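Local coordinates for signal transduction histidine-protein kinase/phosphatase MprB (Mycobacterium hassiacum, PDB 6BLK), which probably autophosphorylates on a histidine with ATP, as a mycobacterial two-component sensor kinase of which this chain is the ATP-binding catalytic domain, at residues Val9-Val14 with Trp38-Asp43; Glu13-Ser18 with Arg49-Val54; Thr34-Gln39 with Val70-Ile75. All coordinates share one frame; numbering follows the deposited sequence.

Contact 1 (Val9-Val14 with Trp38-Asp43); sequences VDMTEV and WQVIGD
Val9 and Val40 face each other as a hydrogen-bonded antiparallel pair. Val9 N donates to Val40 O at 2.7 Å, bent at the hydrogen (136°). The return bond, Val40 N to Val9 O, is 2.9 Å. Val9 O also receives a CA-H...O contact from Gln39 CA at 3.2 Å. A third backbone bond follows where strand becomes helix: Met11 N donates to Trp38 O at 3.0 Å, almost straight (162°).

These bonds join strand 7-10 to the Trp38-Val40 part of strand 30-40, at the edge of the mixed sheet in the Bergerat-type ATPase fold of histidine kinases. Asp10, paired with Gln39, is the N-cap of helix 11-25. Its OD1 accepts weak bonds from Thr12 N and Glu13 N. A water bridges Thr12 OG1 and Trp38 N, the latter by a weak bond.

The apolar contacts lie on the side of Val9 and Val40. Met11 CG stands beside its own backbone N (chi1 -73°), where it meets Val40 CG2 at 3.7 Å. The same CG lies at the indole edge of Trp38, near the ring plane and 4.3 Å from CD1. Bends at chi2 and chi3 then lead the terminal methyl CE away from strand 30-40. Val9 CG2 reaches Gly42 O at 3.6 Å, beyond the corner the chain turns at Ile41. Leu47 of helix 44-60 touches both Val9 and Met11. Beyond Gly42, Asp43 caps that helix, with OD1 bonded to Ser45 OG and Gly46 N.

Contact 2 (Glu13-Ser18 with Arg49-Val54); sequences EVIDRS and RAVLNV
Ser18 and Val51 form the close part of this helix pair. Ser18 CB lies 3.8 Å from Val51 CG1. Ser18 OG is equally near Val51 CB. The small side chain of Ser18 points at the other helix, and Ser18 CA is 5.0 Å from Leu52 CA. The short axes still stay 9.0 Å apart and cross at -45°. Leu52 adds to this tight end from the side: its CD1 methyl meets the backbone Ser18 O at 3.6 Å. With OG beside the backbone N (chi1 -60°), the Ser18 hydroxyl has two carbonyls within reach. Val14 O, one turn back, is 3.0 Å from Ser18 OG, and Gly48 O of helix 44-60 is a second, weak partner.

Earlier along helix 11-25 the packing is looser. The two methyls of Val51 divide the work there. Val51 CG2 faces Val14 CG1 at 4.3 Å, while Val51 CG1 faces Ile15 CG1 at 4.4 Å. Glu13, Asp16 and Arg17 lie on the solvent side of their helix and do not touch the 49-54 segment.

Both helices lie on one face of the sheet of this ATPase domain. Ile15 and Val51 rest on Leu82 of strand 79-85, and Ile15 also reaches Val70 and Leu72 of strand 67-76. Across helix 44-60, Ala50 and Asn53 pack on helix 118-128, where Asn53 ND2 bonds to the O of ATP-binding Gly118.

Contact 3 (Thr34-Gln39 with Val70-Ile75); sequences TVTPWQ and VRLYQI
Thr34 and Arg71 are parallel neighbours whose side chains slant across each other on one face of the sheet. Arg71 bends at chi2 (-84°), which turns its guanidinium back toward Thr34. Arg71 NH1 then donates to Thr34 OG1 at 2.8 Å, with the hydroxyl oxygen in the guanidinium plane. The other branch, Thr34 CG2, packs closely on Tyr73 OH at 3.1 Å.

On the other face, Val35 CG1 meets Leu72 CB at 4.2 Å. The Leu72 CD2 methyl reaches along the same face to Trp38 CB at 3.9 Å. At the far end, the extended Gln74 crosses the indole edge at about a right angle, its CD 3.6 Å from Trp38 CZ3. Its amide is turned 60° from the ring plane, and NE2 bonds to Asp76 O.

Three backbone bonds fix the parallel register. Thr34 N donates to Val70 O, Leu72 N to Thr34 O, and Thr36 N to Leu72 O at 2.9 Å. The ladder stops at Thr36, where strand 30-40 is interrupted.

The pairing closes the beta-alpha-beta unit formed by strand 30-40, helix 44-60 and strand 67-76. Helix 11-25 packs on the Val35 and Leu72 face through Ile15. Strand 79-85 flanks strand 67-76 on its other edge, and Pro157 of strand 156-157 touches both Trp38 and Gln74.

Contact 1 lies on the same side of the chain's centre as each of the others; the centres are 10 to 13 Å apart. Contact 1 runs from strand 7-10 into the first turn of helix 11-25, and contact 2 uses the next turn; they overlap at Glu13 and Val14. Contact 3 begins on strand 30-40, where contact 1 ends, and the two share Trp38 and Gln39. The segments of contacts 2 and 3 alternate along the chain. Ile15 CD1 links them, 3.8 Å from Leu72 CD1. Contacts 1 and 3 tie neighbouring strands of one sheet, and contact 2 packs the two helices on its face. Helix 44-60 continues to Asn57, which binds ATP and magnesium.

Contact 1 (Val9-Val14 with Trp38-Asp43)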
# COMPACT_ATOMS: atom_id res chain seq x y z
N VAL A 9 -10.40 -1.76 -14.33
CA VAL A 9 -9.17 -2.32 -13.74
C VAL A 9 -9.55 -3.40 -12.73
O VAL A 9 -10.23 -3.11 -11.74
CB VAL A 9 -8.30 -1.24 -13.08
CG1 VAL A 9 -7.09 -1.86 -12.46
CG2 VAL A 9 -7.85 -0.19 -14.09
N ASP A 10 -9.07 -4.62 -12.95
CA ASP A 10 -9.27 -5.74 -12.01
C ASP A 10 -8.22 -5.67 -10.90
O ASP A 10 -7.04 -5.88 -11.14
CB ASP A 10 -9.17 -7.04 -12.82
CG ASP A 10 -9.33 -8.28 -12.00
OD1 ASP A 10 -9.22 -8.23 -10.77
OD2 ASP A 10 -9.55 -9.34 -12.63
N MET A 11 -8.64 -5.34 -9.68
CA MET A 11 -7.67 -5.11 -8.63
C MET A 11 -7.00 -6.40 -8.18
O MET A 11 -5.89 -6.35 -7.64
CB MET A 11 -8.31 -4.41 -7.42
CG MET A 11 -8.65 -2.94 -7.64
SD MET A 11 -7.19 -1.92 -8.07
CE MET A 11 -6.12 -2.11 -6.69
N THR A 12 -7.65 -7.55 -8.42
CA THR A 12 -7.00 -8.82 -8.11
C THR A 12 -5.77 -9.00 -8.98
O THR A 12 -4.72 -9.44 -8.50
CB THR A 12 -7.97 -9.97 -8.29
OG1 THR A 12 -9.12 -9.78 -7.48
CG2 THR A 12 -7.29 -11.29 -7.94
N GLU A 13 -5.86 -8.64 -10.25
CA GLU A 13 -4.70 -8.79 -11.12
C GLU A 13 -3.63 -7.76 -10.78
O GLU A 13 -2.43 -8.09 -10.78
CB GLU A 13 -5.11 -8.70 -12.58
CG GLU A 13 -6.12 -9.74 -13.05
CD GLU A 13 -5.48 -10.84 -13.87
OE1 GLU A 13 -4.26 -11.07 -13.73
OE2 GLU A 13 -6.21 -11.48 -14.67
N VAL A 14 -4.03 -6.52 -10.47
CA VAL A 14 -3.07 -5.49 -10.10
C VAL A 14 -2.26 -5.92 -8.89
O VAL A 14 -1.03 -5.83 -8.88
CB VAL A 14 -3.80 -4.16 -9.85
CG1 VAL A 14 -2.89 -3.16 -9.20
CG2 VAL A 14 -4.34 -3.63 -11.15
N TRP A 38 -12.68 -6.81 -6.94
CA TRP A 38 -13.01 -5.38 -6.97
C TRP A 38 -12.52 -4.74 -8.26
O TRP A 38 -11.34 -4.83 -8.60
CB TRP A 38 -12.40 -4.66 -5.77
CG TRP A 38 -12.97 -3.32 -5.51
CD1 TRP A 38 -12.37 -2.09 -5.69
CD2 TRP A 38 -14.26 -3.07 -4.98
NE1 TRP A 38 -13.26 -1.09 -5.34
CE2 TRP A 38 -14.43 -1.67 -4.91
CE3 TRP A 38 -15.31 -3.90 -4.60
CZ2 TRP A 38 -15.59 -1.09 -4.43
CZ3 TRP A 38 -16.46 -3.34 -4.13
CH2 TRP A 38 -16.60 -1.93 -4.04
N GLN A 39 -13.40 -4.02 -8.93
CA GLN A 39 -13.07 -3.35 -10.19
C GLN A 39 -13.08 -1.85 -9.96
O GLN A 39 -14.02 -1.31 -9.38
CB GLN A 39 -14.08 -3.70 -11.30
CG GLN A 39 -13.82 -2.96 -12.60
CD GLN A 39 -14.96 -3.05 -13.58
OE1 GLN A 39 -15.90 -2.26 -13.55
NE2 GLN A 39 -14.89 -4.04 -14.45
N VAL A 40 -11.99 -1.20 -10.36
CA VAL A 40 -11.84 0.25 -10.27
C VAL A 40 -11.75 0.77 -11.70
O VAL A 40 -11.17 0.11 -12.56
CB VAL A 40 -10.58 0.63 -9.47
CG1 VAL A 40 -10.33 2.14 -9.53
CG2 VAL A 40 -10.69 0.13 -8.00
N ILE A 41 -12.34 1.94 -11.96
CA ILE A 41 -12.20 2.59 -13.26
C ILE A 41 -11.01 3.52 -13.16
O ILE A 41 -10.97 4.41 -12.31
CB ILE A 41 -13.48 3.36 -13.65
CG1 ILE A 41 -14.74 2.47 -13.57
CG2 ILE A 41 -13.31 3.95 -15.07
CD1 ILE A 41 -14.73 1.29 -14.48
N GLY A 42 -10.02 3.28 -14.00
CA GLY A 42 -8.86 4.13 -14.03
C GLY A 42 -7.70 3.56 -14.81
O GLY A 42 -7.87 2.97 -15.89
N ASP A 43 -6.51 3.67 -14.22
CA ASP A 43 -5.24 3.51 -14.90
C ASP A 43 -4.52 2.34 -14.23
O ASP A 43 -3.98 2.50 -13.13
CB ASP A 43 -4.45 4.79 -14.79
CG ASP A 43 -3.10 4.72 -15.45
OD1 ASP A 43 -2.63 3.60 -15.77
OD2 ASP A 43 -2.50 5.80 -15.63
O HOH W 1 -9.87 -7.25 -6.28

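Contact 2 (Glu13-Ser18 with Arg49-Val54)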
# COMPACT_ATOMS: atom_id res chain seq x y z
N GLU A 13 -5.86 -8.64 -10.25
CA GLU A 13 -4.70 -8.79 -11.12
C GLU A 13 -3.63 -7.76 -10.78
O GLU A 13 -2.43 -8.09 -10.78
CB GLU A 13 -5.11 -8.70 -12.58
CG GLU A 13 -6.12 -9.74 -13.05
CD GLU A 13 -5.48 -10.84 -13.87
OE1 GLU A 13 -4.26 -11.07 -13.73
OE2 GLU A 13 -6.21 -11.48 -14.67
N VAL A 14 -4.03 -6.52 -10.47
CA VAL A 14 -3.07 -5.49 -10.10
C VAL A 14 -2.26 -5.92 -8.89
O VAL A 14 -1.03 -5.83 -8.88
CB VAL A 14 -3.80 -4.16 -9.85
CG1 VAL A 14 -2.89 -3.16 -9.20
CG2 VAL A 14 -4.34 -3.63 -11.15
N ILE A 15 -2.94 -6.42 -7.86
CA ILE A 15 -2.25 -6.83 -6.65
C ILE A 15 -1.38 -8.05 -6.92
O ILE A 15 -0.25 -8.12 -6.44
CB ILE A 15 -3.26 -7.07 -5.53
CG1 ILE A 15 -3.98 -5.76 -5.21
CG2 ILE A 15 -2.57 -7.65 -4.32
CD1 ILE A 15 -5.22 -5.92 -4.37
N ASP A 16 -1.87 -9.01 -7.71
CA ASP A 16 -1.08 -10.21 -7.99
C ASP A 16 0.20 -9.86 -8.75
O ASP A 16 1.27 -10.42 -8.46
CB ASP A 16 -1.91 -11.21 -8.79
CG ASP A 16 -1.12 -12.48 -9.15
OD1 ASP A 16 -0.02 -12.68 -8.59
OD2 ASP A 16 -1.60 -13.27 -9.99
N ARG A 17 0.11 -8.94 -9.72
CA ARG A 17 1.30 -8.50 -10.44
C ARG A 17 2.27 -7.81 -9.51
O ARG A 17 3.48 -8.07 -9.54
CB ARG A 17 0.93 -7.56 -11.59
CG ARG A 17 0.17 -8.18 -12.72
CD ARG A 17 -0.20 -7.11 -13.78
NE ARG A 17 -1.08 -7.63 -14.82
CZ ARG A 17 -0.67 -8.28 -15.91
NH1 ARG A 17 0.63 -8.50 -16.11
NH2 ARG A 17 -1.55 -8.72 -16.80
N SER A 18 1.77 -6.89 -8.69
CA SER A 18 2.63 -6.19 -7.74
C SER A 18 3.30 -7.16 -6.79
O SER A 18 4.48 -6.98 -6.45
CB SER A 18 1.83 -5.16 -6.94
OG SER A 18 1.26 -4.20 -7.80
N ARG A 49 1.65 0.81 -9.87
CA ARG A 49 2.77 1.52 -9.30
C ARG A 49 2.49 1.87 -7.85
O ARG A 49 3.37 1.75 -7.00
CB ARG A 49 3.02 2.78 -10.12
CG ARG A 49 4.19 3.60 -9.63
CD ARG A 49 4.45 4.77 -10.56
NE ARG A 49 5.63 5.54 -10.16
CZ ARG A 49 6.06 6.62 -10.80
NH1 ARG A 49 5.42 7.05 -11.88
NH2 ARG A 49 7.14 7.26 -10.37
N ALA A 50 1.27 2.28 -7.55
CA ALA A 50 0.92 2.64 -6.19
C ALA A 50 0.95 1.44 -5.26
O ALA A 50 1.55 1.51 -4.18
CB ALA A 50 -0.44 3.33 -6.19
N VAL A 51 0.36 0.32 -5.66
CA VAL A 51 0.38 -0.86 -4.80
C VAL A 51 1.81 -1.36 -4.62
O VAL A 51 2.23 -1.69 -3.50
CB VAL A 51 -0.55 -1.95 -5.35
CG1 VAL A 51 -0.42 -3.23 -4.54
CG2 VAL A 51 -2.00 -1.47 -5.35
N LEU A 52 2.59 -1.42 -5.71
CA LEU A 52 3.98 -1.89 -5.59
C LEU A 52 4.78 -0.98 -4.67
O LEU A 52 5.60 -1.46 -3.89
CB LEU A 52 4.62 -1.97 -6.97
CG LEU A 52 6.09 -2.41 -7.02
CD1 LEU A 52 6.21 -3.79 -6.41
CD2 LEU A 52 6.58 -2.39 -8.47
N ASN A 53 4.55 0.33 -4.73
CA ASN A 53 5.32 1.20 -3.85
C ASN A 53 5.01 0.92 -2.38
O ASN A 53 5.91 0.99 -1.53
CB ASN A 53 5.06 2.67 -4.17
CG ASN A 53 5.73 3.12 -5.46
OD1 ASN A 53 6.36 2.35 -6.18
ND2 ASN A 53 5.58 4.39 -5.76
N VAL A 54 3.74 0.63 -2.06
CA VAL A 54 3.40 0.31 -0.66
C VAL A 54 3.95 -1.05 -0.28
O VAL A 54 4.50 -1.20 0.81
CB VAL A 54 1.89 0.41 -0.41
CG1 VAL A 54 1.55 0.01 1.02
CG2 VAL A 54 1.41 1.82 -0.65

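Contact 3 (Thr34-Gln39 with Val70-Ile75)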
# COMPACT_ATOMS: atom_id res chain seq x y z
N THR A 34 -5.58 -11.55 1.13
CA THR A 34 -7.03 -11.76 1.17
C THR A 34 -7.66 -10.64 0.34
O THR A 34 -7.81 -9.52 0.84
CB THR A 34 -7.56 -11.74 2.59
OG1 THR A 34 -6.76 -12.61 3.42
CG2 THR A 34 -9.00 -12.21 2.63
N VAL A 35 -8.05 -10.93 -0.90
CA VAL A 35 -8.48 -9.88 -1.84
C VAL A 35 -9.87 -10.23 -2.35
O VAL A 35 -10.05 -11.22 -3.08
CB VAL A 35 -7.47 -9.71 -2.99
CG1 VAL A 35 -7.91 -8.73 -4.02
CG2 VAL A 35 -6.15 -9.24 -2.41
N THR A 36 -10.86 -9.44 -1.96
CA THR A 36 -12.16 -9.62 -2.58
C THR A 36 -12.15 -9.02 -3.98
O THR A 36 -11.51 -8.00 -4.22
CB THR A 36 -13.27 -8.99 -1.74
OG1 THR A 36 -14.52 -9.65 -2.02
CG2 THR A 36 -13.42 -7.51 -2.03
N PRO A 37 -12.81 -9.67 -4.95
CA PRO A 37 -12.86 -9.13 -6.32
C PRO A 37 -13.45 -7.72 -6.36
O PRO A 37 -14.61 -7.50 -5.95
CB PRO A 37 -13.74 -10.12 -7.08
CG PRO A 37 -13.56 -11.42 -6.30
CD PRO A 37 -13.43 -11.01 -4.87
N TRP A 38 -12.68 -6.81 -6.94
CA TRP A 38 -13.01 -5.38 -6.97
C TRP A 38 -12.52 -4.74 -8.26
O TRP A 38 -11.34 -4.83 -8.60
CB TRP A 38 -12.40 -4.66 -5.77
CG TRP A 38 -12.97 -3.32 -5.51
CD1 TRP A 38 -12.37 -2.09 -5.69
CD2 TRP A 38 -14.26 -3.07 -4.98
NE1 TRP A 38 -13.26 -1.09 -5.34
CE2 TRP A 38 -14.43 -1.67 -4.91
CE3 TRP A 38 -15.31 -3.90 -4.60
CZ2 TRP A 38 -15.59 -1.09 -4.43
CZ3 TRP A 38 -16.46 -3.34 -4.13
CH2 TRP A 38 -16.60 -1.93 -4.04
N GLN A 39 -13.40 -4.02 -8.93
CA GLN A 39 -13.07 -3.35 -10.19
C GLN A 39 -13.08 -1.85 -9.96
O GLN A 39 -14.02 -1.31 -9.38
CB GLN A 39 -14.08 -3.70 -11.30
CG GLN A 39 -13.82 -2.96 -12.60
CD GLN A 39 -14.96 -3.05 -13.58
OE1 GLN A 39 -15.90 -2.26 -13.55
NE2 GLN A 39 -14.89 -4.04 -14.45
N VAL A 70 -2.02 -8.28 3.12
CA VAL A 70 -2.52 -7.58 1.95
C VAL A 70 -4.00 -7.91 1.87
O VAL A 70 -4.37 -9.01 1.46
CB VAL A 70 -1.81 -7.99 0.66
CG1 VAL A 70 -2.32 -7.19 -0.50
CG2 VAL A 70 -0.28 -7.89 0.80
N ARG A 71 -4.84 -6.99 2.30
CA ARG A 71 -6.25 -7.28 2.48
C ARG A 71 -7.07 -6.25 1.74
O ARG A 71 -6.81 -5.05 1.83
CB ARG A 71 -6.66 -7.29 3.96
CG ARG A 71 -5.65 -7.90 4.95
CD ARG A 71 -5.70 -9.39 5.08
NE ARG A 71 -4.78 -9.86 6.12
CZ ARG A 71 -4.44 -11.13 6.29
NH1 ARG A 71 -4.95 -12.07 5.49
NH2 ARG A 71 -3.60 -11.47 7.25
N LEU A 72 -8.05 -6.71 0.99
CA LEU A 72 -8.93 -5.80 0.28
C LEU A 72 -10.35 -6.30 0.52
O LEU A 72 -10.70 -7.42 0.15
CB LEU A 72 -8.60 -5.73 -1.23
CG LEU A 72 -9.32 -4.66 -2.04
CD1 LEU A 72 -8.57 -4.43 -3.34
CD2 LEU A 72 -10.71 -5.12 -2.33
N TYR A 73 -11.15 -5.46 1.17
CA TYR A 73 -12.53 -5.78 1.49
C TYR A 73 -13.41 -4.63 1.07
O TYR A 73 -13.03 -3.47 1.20
CB TYR A 73 -12.70 -6.02 2.98
CG TYR A 73 -12.17 -7.33 3.47
CD1 TYR A 73 -12.87 -8.51 3.24
CD2 TYR A 73 -10.99 -7.39 4.19
CE1 TYR A 73 -12.38 -9.72 3.72
CE2 TYR A 73 -10.52 -8.57 4.66
CZ TYR A 73 -11.20 -9.73 4.42
OH TYR A 73 -10.65 -10.90 4.94
N GLN A 74 -14.61 -4.96 0.60
CA GLN A 74 -15.64 -3.94 0.36
C GLN A 74 -16.12 -3.36 1.69
O GLN A 74 -16.36 -4.09 2.64
CB GLN A 74 -16.83 -4.57 -0.37
CG GLN A 74 -17.93 -3.58 -0.74
CD GLN A 74 -18.96 -4.14 -1.69
OE1 GLN A 74 -18.97 -5.32 -2.00
NE2 GLN A 74 -19.85 -3.26 -2.18
N ILE A 75 -16.27 -2.04 1.76
CA ILE A 75 -16.71 -1.37 2.98
C ILE A 75 -18.05 -0.64 2.83
O ILE A 75 -18.66 -0.30 3.85
CB ILE A 75 -15.63 -0.41 3.53
CG1 ILE A 75 -15.33 0.71 2.50
CG2 ILE A 75 -14.39 -1.16 3.89
CD1 ILE A 75 -14.43 1.85 3.04